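Local coordinates for matrix protein VP40 (Lake Victoria marburgvirus, PDB 5B0V) that builds the viral matrix, driving virus particle assembly and budding, and exists as a dimer until it reorganises into multimers at the plasma membrane, at residues 54-59 with 180-185; 73-78 with 101-106; 221-226 with 268-273. All blocks are in the same frame, centred on the assembly; numbering follows the deposited sequence.

How the interactions relate
Interactions 1 and 2 belong to one four-stranded mixed sheet, and interaction 3 lies apart. Strand 176-187 carries strand 56-59 along one edge (interaction 1) and strand 72-83 along the other, and strand 72-83 pairs in turn with 91-104 (interaction 2). Val-185 packs on His-73 and Phe-75, so the contacts touch, there and through backbone bonds of Val-182 and Ser-184 to Glu-78 and Thr-76. Interaction 2 is buried, with a water among its polar groups; interaction 1 is partly buried and borders the second subunit. Interaction 3, its centre about 37 Å from that of interaction 1, joins two loops nearer the surface by two backbone bonds, a lysine chain and an apolar cluster round Phe-270.

Interaction 1 (54-59 with 180-185); sequences TPNYVG and NLVLSV
Asn-56 and Val-58 reach across to Leu-181, Leu-183 and Val-185 in a regular parallel ladder. Asn-56 N donates to Leu-181 O (3.1 Å) and Asn-56 O accepts from Leu-183 N (2.7 Å); two residues further on, Val-58 N donates to Leu-183 O (3.1 Å) and Val-58 O accepts from Val-185 N (3.0 Å).

The side chains sort onto two faces. With Asn-56, Val-58 and Val-182 go one way: CG1 of Val-58 meets CG1 of Val-182, and the other Val-182 methyl, CG2, lies against Asn-56 OD1. On the opposite face the Tyr-57 ring, its CG anti to the backbone N (chi1 162°), swings along the strand until CE1 meets Val-185 CB at 3.8 Å; the valine sits at the ring edge and the two side chains cross at about a right angle. Pro-55 CB packs beside Leu-181 CB at 4.1 Å.

Further out, a water takes a weak bond from Asn-56 ND2 and donates to Asn-180 OD1. The Tyr-57 hydroxyl is bonded to the backbone N of Leu-61, which fixes the far end of the ring. Helix 110-119 covers the Tyr-57 and Leu-183 face through Leu-118. Tyr-57 N donates to Thr-54 OG1 of the second subunit, and Thr-54 OG1 accepts the equivalent bond from Tyr-57 N of that subunit.

The 56-59 strand thus spends alternate backbone groups on its own sheet while Tyr-57 N, in the gap between them, serves the partner chain, which ties this sheet edge directly to dimerisation.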
loop_
_atom_site.group_PDB
_atom_site.type_symbol
_atom_site.label_atom_id
_atom_site.label_comp_id
_atom_site.label_asym_id
_atom_site.label_seq_id
_atom_site.Cartn_x
_atom_site.Cartn_y
_atom_site.Cartn_z
ATOM N N THR A 54 3.013 10.778 1.576
ATOM C CA THR A 54 2.901 9.332 1.468
ATOM C C THR A 54 3.344 8.857 0.096
ATOM O O THR A 54 3.209 9.545 -0.875
ATOM C CB THR A 54 1.481 8.798 1.805
ATOM O OG1 THR A 54 0.640 8.873 0.653
ATOM C CG2 THR A 54 0.853 9.589 2.941
ATOM N N PRO A 55 3.857 7.643 0.018
ATOM C CA PRO A 55 4.355 7.225 -1.257
ATOM C C PRO A 55 3.306 6.583 -2.124
ATOM O O PRO A 55 2.200 6.288 -1.684
ATOM C CB PRO A 55 5.416 6.190 -0.884
ATOM C CG PRO A 55 4.950 5.626 0.417
ATOM C CD PRO A 55 4.024 6.612 1.057
ATOM N N ASN A 56 3.671 6.323 -3.357
ATOM C CA ASN A 56 2.875 5.399 -4.120
ATOM C C ASN A 56 3.794 4.316 -4.615
ATOM O O ASN A 56 4.988 4.326 -4.352
ATOM C CB ASN A 56 2.102 6.085 -5.244
ATOM C CG ASN A 56 2.994 6.883 -6.127
ATOM O OD1 ASN A 56 3.903 6.349 -6.731
ATOM N ND2 ASN A 56 2.764 8.184 -6.174
ATOM N N TYR A 57 3.234 3.350 -5.301
ATOM C CA TYR A 57 3.884 2.064 -5.383
ATOM C C TYR A 57 4.335 1.772 -6.785
ATOM O O TYR A 57 3.730 2.206 -7.770
ATOM C CB TYR A 57 2.929 0.952 -4.876
ATOM C CG TYR A 57 3.316 -0.440 -5.296
ATOM C CD1 TYR A 57 4.303 -1.149 -4.612
ATOM C CD2 TYR A 57 2.734 -1.029 -6.398
ATOM C CE1 TYR A 57 4.677 -2.428 -5.010
ATOM C CE2 TYR A 57 3.091 -2.304 -6.806
ATOM C CZ TYR A 57 4.062 -3.007 -6.113
ATOM O OH TYR A 57 4.416 -4.266 -6.551
ATOM N N VAL A 58 5.412 1.015 -6.857
ATOM C CA VAL A 58 5.852 0.462 -8.102
ATOM C C VAL A 58 6.584 -0.815 -7.744
ATOM O O VAL A 58 7.315 -0.834 -6.752
ATOM C CB VAL A 58 6.730 1.490 -8.865
ATOM C CG1 VAL A 58 8.037 1.767 -8.137
ATOM C CG2 VAL A 58 7.010 1.004 -10.269
ATOM N N GLY A 59 6.373 -1.870 -8.525
ATOM C CA GLY A 59 7.006 -3.163 -8.257
ATOM C C GLY A 59 6.424 -4.378 -8.955
ATOM O O GLY A 59 5.522 -4.272 -9.766
ATOM N N ASN A 180 8.245 14.252 -3.486
ATOM C CA ASN A 180 7.611 13.100 -4.052
ATOM C C ASN A 180 8.240 11.815 -3.522
ATOM O O ASN A 180 9.450 11.727 -3.322
ATOM C CB ASN A 180 7.759 13.150 -5.553
ATOM C CG ASN A 180 6.843 12.175 -6.234
ATOM O OD1 ASN A 180 5.670 12.486 -6.469
ATOM N ND2 ASN A 180 7.366 10.992 -6.573
ATOM N N LEU A 181 7.425 10.798 -3.326
ATOM C CA LEU A 181 7.928 9.558 -2.769
ATOM C C LEU A 181 7.320 8.336 -3.453
ATOM O O LEU A 181 6.120 8.258 -3.662
ATOM C CB LEU A 181 7.644 9.570 -1.288
ATOM C CG LEU A 181 8.603 8.803 -0.390
ATOM C CD1 LEU A 181 10.056 9.228 -0.558
ATOM C CD2 LEU A 181 8.153 8.985 1.058
ATOM N N VAL A 182 8.163 7.407 -3.856
ATOM C CA VAL A 182 7.694 6.158 -4.437
ATOM C C VAL A 182 8.332 4.973 -3.683
ATOM O O VAL A 182 9.549 4.948 -3.472
ATOM C CB VAL A 182 8.042 6.042 -5.933
ATOM C CG1 VAL A 182 7.760 4.629 -6.452
ATOM C CG2 VAL A 182 7.267 7.039 -6.747
ATOM N N LEU A 183 7.492 4.016 -3.270
ATOM C CA LEU A 183 7.955 2.782 -2.669
ATOM C C LEU A 183 8.075 1.683 -3.701
ATOM O O LEU A 183 7.059 1.196 -4.224
ATOM C CB LEU A 183 6.979 2.324 -1.624
ATOM C CG LEU A 183 7.278 0.934 -1.055
ATOM C CD1 LEU A 183 8.502 0.949 -0.148
ATOM C CD2 LEU A 183 6.062 0.433 -0.314
ATOM N N SER A 184 9.319 1.280 -3.983
ATOM C CA SER A 184 9.603 0.155 -4.875
ATOM C C SER A 184 9.662 -1.147 -4.089
ATOM O O SER A 184 10.347 -1.218 -3.070
ATOM C CB SER A 184 10.927 0.346 -5.584
ATOM O OG SER A 184 11.120 -0.718 -6.495
ATOM N N VAL A 185 8.928 -2.162 -4.538
ATOM C CA VAL A 185 9.000 -3.488 -3.940
ATOM C C VAL A 185 9.303 -4.482 -5.043
ATOM O O VAL A 185 8.501 -4.695 -5.933
ATOM C CB VAL A 185 7.710 -3.900 -3.206
ATOM C CG1 VAL A 185 7.886 -5.248 -2.572
ATOM C CG2 VAL A 185 7.356 -2.897 -2.133
HETATM O O HOH W 1 3.421 11.307 -7.189
#

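Interaction 2 (73-78 with 101-106); sequences HAFTLE and GIMSNF
The Phe-75 side chain runs past Gly-101 O to Met-103. Its CB lies 3.5 Å from Gly-101 O, the carbonyl that also accepts the bond from Phe-75 N. Placing CG beside the backbone N (chi1 -66°) carries the ring edge-on along the neighbouring strand: CD1 stays close to Gly-101 O, which sits in the ring plane at the edge, and CE1 goes on to meet Met-103 CB at 4.1 Å. Past the two segments, Leu-117 of helix 110-119 packs on the ring.

This is the pairing of a beta hairpin, strands 72-83 and 91-104. His-73 and Met-103 form a hydrogen-bonded antiparallel pair, His-73 N to Met-103 O and Met-103 N to His-73 O (2.8 and 2.9 Å), and Ala-74 with Ile-102 is the non-hydrogen-bonded pair beyond it, where Ala-74 CB rests on Ile-102 CG1.

Around His-73 and Asn-105 the contact turns polar. A water 2.6 Å from His-73 ND1 also lies within bonding distance of Met-103 O and Asn-105 OD1; with further acceptors nearby, it cannot donate to all of them at once. Asn-105 OD1 stands at the imidazole edge, while its amide nitrogen is held by the Lys-68 carbonyl.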
loop_
_atom_site.group_PDB
_atom_site.type_symbol
_atom_site.label_atom_id
_atom_site.label_comp_id
_atom_site.label_asym_id
_atom_site.label_seq_id
_atom_site.Cartn_x
_atom_site.Cartn_y
_atom_site.Cartn_z
ATOM N N HIS A 73 11.575 -9.815 -0.929
ATOM C CA HIS A 73 11.432 -8.577 -1.595
ATOM C C HIS A 73 12.521 -7.670 -1.132
ATOM O O HIS A 73 12.864 -7.653 0.035
ATOM C CB HIS A 73 10.025 -8.002 -1.336
ATOM C CG HIS A 73 8.928 -8.815 -1.972
ATOM N ND1 HIS A 73 8.111 -9.666 -1.256
ATOM C CD2 HIS A 73 8.569 -8.957 -3.272
ATOM C CE1 HIS A 73 7.280 -10.275 -2.084
ATOM N NE2 HIS A 73 7.537 -9.866 -3.312
ATOM N N ALA A 74 13.069 -6.919 -2.082
ATOM C CA ALA A 74 13.860 -5.722 -1.789
ATOM C C ALA A 74 12.909 -4.531 -1.773
ATOM O O ALA A 74 12.108 -4.356 -2.699
ATOM C CB ALA A 74 14.917 -5.513 -2.841
ATOM N N PHE A 75 12.997 -3.750 -0.696
ATOM C CA PHE A 75 12.194 -2.547 -0.478
ATOM C C PHE A 75 13.074 -1.307 -0.567
ATOM O O PHE A 75 14.079 -1.200 0.148
ATOM C CB PHE A 75 11.589 -2.597 0.924
ATOM C CG PHE A 75 10.610 -3.691 1.108
ATOM C CD1 PHE A 75 11.035 -4.990 1.348
ATOM C CD2 PHE A 75 9.258 -3.433 1.055
ATOM C CE1 PHE A 75 10.114 -6.010 1.509
ATOM C CE2 PHE A 75 8.342 -4.441 1.232
ATOM C CZ PHE A 75 8.765 -5.726 1.455
ATOM N N THR A 76 12.668 -0.359 -1.393
ATOM C CA THR A 76 13.405 0.887 -1.577
ATOM C C THR A 76 12.482 2.095 -1.728
ATOM O O THR A 76 11.513 2.061 -2.491
ATOM C CB THR A 76 14.242 0.809 -2.855
ATOM O OG1 THR A 76 14.950 -0.420 -2.852
ATOM C CG2 THR A 76 15.239 1.943 -2.929
ATOM N N LEU A 77 12.771 3.167 -1.014
ATOM C CA LEU A 77 12.111 4.433 -1.295
ATOM C C LEU A 77 12.892 5.206 -2.352
ATOM O O LEU A 77 14.109 5.364 -2.270
ATOM C CB LEU A 77 11.987 5.286 -0.034
ATOM C CG LEU A 77 10.909 4.866 0.947
ATOM C CD1 LEU A 77 10.945 5.849 2.104
ATOM C CD2 LEU A 77 9.535 4.824 0.287
ATOM N N GLU A 78 12.150 5.724 -3.315
ATOM C CA GLU A 78 12.686 6.598 -4.344
ATOM C C GLU A 78 12.111 7.957 -4.106
ATOM O O GLU A 78 10.894 8.087 -4.037
ATOM C CB GLU A 78 12.258 6.097 -5.697
ATOM C CG GLU A 78 12.605 4.638 -5.934
ATOM C CD GLU A 78 12.523 4.324 -7.423
ATOM O OE1 GLU A 78 11.754 5.020 -8.118
ATOM O OE2 GLU A 78 13.212 3.408 -7.917
ATOM N N GLY A 101 15.643 -2.200 3.116
ATOM C CA GLY A 101 15.887 -3.567 3.506
ATOM C C GLY A 101 15.393 -4.618 2.546
ATOM O O GLY A 101 14.576 -4.365 1.659
ATOM N N ILE A 102 15.876 -5.827 2.772
ATOM C CA ILE A 102 15.384 -7.002 2.090
ATOM C C ILE A 102 14.710 -7.915 3.095
ATOM O O ILE A 102 15.280 -8.200 4.118
ATOM C CB ILE A 102 16.546 -7.729 1.441
ATOM C CG1 ILE A 102 17.165 -6.809 0.395
ATOM C CG2 ILE A 102 16.075 -9.048 0.852
ATOM C CD1 ILE A 102 18.334 -7.417 -0.307
HETATM N N MSE A 103 13.513 -8.399 2.792
HETATM C CA MSE A 103 12.757 -9.259 3.717
HETATM C C MSE A 103 12.125 -10.418 3.001
HETATM O O MSE A 103 11.714 -10.321 1.851
HETATM C CB MSE A 103 11.627 -8.469 4.369
HETATM C CG MSE A 103 11.077 -9.104 5.646
HETATM SE SE MSE A 103 9.512 -8.049 6.204
HETATM C CE MSE A 103 8.398 -8.715 4.732
ATOM N N SER A 104 12.074 -11.549 3.685
ATOM C CA SER A 104 11.346 -12.697 3.177
ATOM C C SER A 104 9.985 -12.779 3.880
ATOM O O SER A 104 9.825 -12.367 5.036
ATOM C CB SER A 104 12.155 -13.972 3.393
ATOM O OG SER A 104 12.465 -14.124 4.771
ATOM N N ASN A 105 9.007 -13.319 3.177
ATOM C CA ASN A 105 7.653 -13.346 3.695
ATOM C C ASN A 105 7.498 -13.965 5.084
ATOM O O ASN A 105 6.662 -13.521 5.861
ATOM C CB ASN A 105 6.722 -14.011 2.689
ATOM C CG ASN A 105 6.492 -13.150 1.459
ATOM O OD1 ASN A 105 6.831 -11.972 1.437
ATOM N ND2 ASN A 105 5.949 -13.745 0.421
ATOM N N PHE A 106 8.322 -14.945 5.441
ATOM C CA PHE A 106 8.182 -15.559 6.782
ATOM C C PHE A 106 8.606 -14.637 7.925
ATOM O O PHE A 106 8.227 -14.878 9.052
ATOM C CB PHE A 106 8.921 -16.888 6.894
ATOM C CG PHE A 106 10.406 -16.748 6.936
ATOM C CD1 PHE A 106 11.068 -16.350 8.113
ATOM C CD2 PHE A 106 11.167 -17.026 5.804
ATOM C CE1 PHE A 106 12.458 -16.212 8.131
ATOM C CE2 PHE A 106 12.559 -16.899 5.824
ATOM C CZ PHE A 106 13.202 -16.482 6.984
HETATM O O HOH W 2 9.052 -10.277 1.048
#

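Interaction 3 (221-226 with 268-273); sequences PTVKKQ and DMFSVK
Lys-224 lies across the backbone of 268-270 instead of reaching for the nearby acid: its NZ is 6.7 Å from Asp-268 OD1 and bonds to the Ala-267 carbonyl. CB and CG both pass 3.5 Å from Met-269 O, CD comes beside Asp-268 O and CE beside Phe-270 O, the chain being extended beyond CG. Asp-268 may still stabilise the ammonium charge weakly through space, but no salt bridge forms.

Two nearly straight bonds tie the backbones on either side of the Val-223 and Phe-270 pair. Ser-271 N donates to Thr-222 O (3.1 Å, 172° at the hydrogen), and Lys-224 N to Met-269 O (2.8 Å). Val-223 and Phe-270 make a single backbone bridge between the two segments, in the C-terminal part of the filovirus matrix fold; the lysines of these loops, of which only Lys-224 is built to its tip, may contribute to the broad basic patch of this protein.

Next to the bridge the Phe-270 ring meets both carbonyl and apolar groups. Pro-221 O approaches its edge in plane, 3.4 Å from CD1, and the Pro-221 ring crosses at about a right angle. Val-223 lies side by side with Met-269, a selenomethionine: CG1 meets Met-269 CG, which is itself over one face of the Phe-270 ring, while CG2 reaches Phe-270 CE1 at 3.9 Å. Pro-238 and Ile-242 of helix 237-243 pack on Val-223 from outside the two loops. Downstream, Ser-271 OG accepts from Lys-273 N, an ST turn within 268-273.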
loop_
_atom_site.group_PDB
_atom_site.type_symbol
_atom_site.label_atom_id
_atom_site.label_comp_id
_atom_site.label_asym_id
_atom_site.label_seq_id
_atom_site.Cartn_x
_atom_site.Cartn_y
_atom_site.Cartn_z
ATOM N N PRO A 221 27.108 -17.136 2.751
ATOM C CA PRO A 221 26.917 -18.521 3.091
ATOM C C PRO A 221 28.142 -19.110 3.801
ATOM O O PRO A 221 29.241 -18.544 3.784
ATOM C CB PRO A 221 26.756 -19.213 1.736
ATOM C CG PRO A 221 26.648 -18.145 0.727
ATOM C CD PRO A 221 27.325 -16.961 1.312
ATOM N N THR A 222 27.926 -20.247 4.431
ATOM C CA THR A 222 28.979 -20.896 5.145
ATOM C C THR A 222 30.089 -21.317 4.177
ATOM O O THR A 222 29.833 -21.654 3.018
ATOM C CB THR A 222 28.461 -22.095 5.971
ATOM O OG1 THR A 222 27.683 -22.965 5.135
ATOM C CG2 THR A 222 27.597 -21.591 7.156
ATOM N N VAL A 223 31.318 -21.260 4.688
ATOM C CA VAL A 223 32.492 -21.614 3.939
ATOM C C VAL A 223 32.752 -23.100 4.134
ATOM O O VAL A 223 32.809 -23.604 5.243
ATOM C CB VAL A 223 33.702 -20.798 4.402
ATOM C CG1 VAL A 223 34.961 -21.249 3.695
ATOM C CG2 VAL A 223 33.442 -19.319 4.183
ATOM N N LYS A 224 32.894 -23.796 3.027
ATOM C CA LYS A 224 33.077 -25.223 3.040
ATOM C C LYS A 224 34.341 -25.573 3.801
ATOM O O LYS A 224 35.365 -24.912 3.626
ATOM C CB LYS A 224 33.200 -25.728 1.602
ATOM C CG LYS A 224 31.916 -25.684 0.783
ATOM C CD LYS A 224 32.110 -26.440 -0.525
ATOM C CE LYS A 224 30.845 -26.452 -1.357
ATOM N NZ LYS A 224 31.146 -26.711 -2.789
ATOM N N LYS A 225 34.281 -26.622 4.624
ATOM C CA LYS A 225 35.469 -27.110 5.359
ATOM C C LYS A 225 36.614 -27.299 4.364
ATOM O O LYS A 225 37.718 -26.805 4.569
ATOM N N GLN A 226 36.325 -27.947 3.244
ATOM C CA GLN A 226 37.329 -28.176 2.207
ATOM C C GLN A 226 38.151 -26.942 1.789
ATOM O O GLN A 226 39.253 -27.090 1.261
ATOM C CB GLN A 226 36.679 -28.805 0.970
ATOM N N ASP A 268 33.198 -23.798 -5.205
ATOM C CA ASP A 268 34.193 -24.594 -4.534
ATOM C C ASP A 268 34.453 -24.131 -3.106
ATOM O O ASP A 268 35.036 -24.886 -2.325
ATOM C CB ASP A 268 35.510 -24.633 -5.340
ATOM C CG ASP A 268 36.253 -23.274 -5.378
ATOM O OD1 ASP A 268 35.795 -22.295 -4.752
ATOM O OD2 ASP A 268 37.319 -23.212 -6.039
HETATM N N MSE A 269 34.023 -22.914 -2.767
HETATM C CA MSE A 269 34.208 -22.356 -1.426
HETATM C C MSE A 269 32.985 -22.204 -0.548
HETATM O O MSE A 269 33.079 -22.333 0.662
HETATM C CB MSE A 269 34.767 -20.974 -1.624
HETATM C CG MSE A 269 35.150 -20.364 -0.278
HETATM SE SE MSE A 269 36.135 -18.658 -0.322
HETATM C CE MSE A 269 37.879 -19.143 -1.098
ATOM N N PHE A 270 31.828 -21.922 -1.154
ATOM C CA PHE A 270 30.598 -21.594 -0.425
ATOM C C PHE A 270 29.487 -22.594 -0.691
ATOM O O PHE A 270 29.208 -22.974 -1.844
ATOM C CB PHE A 270 30.102 -20.230 -0.835
ATOM C CG PHE A 270 31.015 -19.109 -0.441
ATOM C CD1 PHE A 270 30.954 -18.569 0.826
ATOM C CD2 PHE A 270 31.909 -18.580 -1.344
ATOM C CE1 PHE A 270 31.778 -17.531 1.189
ATOM C CE2 PHE A 270 32.750 -17.542 -0.986
ATOM C CZ PHE A 270 32.676 -17.013 0.280
ATOM N N SER A 271 28.871 -23.037 0.400
ATOM C CA SER A 271 27.801 -24.019 0.370
ATOM C C SER A 271 26.476 -23.314 0.570
ATOM O O SER A 271 26.333 -22.435 1.413
ATOM C CB SER A 271 28.006 -25.056 1.471
ATOM O OG SER A 271 26.791 -25.741 1.740
ATOM N N VAL A 272 25.506 -23.739 -0.211
ATOM C CA VAL A 272 24.171 -23.200 -0.195
ATOM C C VAL A 272 23.243 -24.115 0.628
ATOM O O VAL A 272 22.072 -23.778 0.796
ATOM C CB VAL A 272 23.657 -23.037 -1.645
ATOM C CG1 VAL A 272 24.533 -22.059 -2.394
ATOM C CG2 VAL A 272 23.635 -24.382 -2.376
ATOM N N LYS A 273 23.770 -25.244 1.137
ATOM C CA LYS A 273 23.045 -26.147 2.055
ATOM C C LYS A 273 22.206 -25.385 3.095
ATOM O O LYS A 273 21.024 -25.693 3.268
ATOM C CB LYS A 273 24.017 -27.117 2.764
#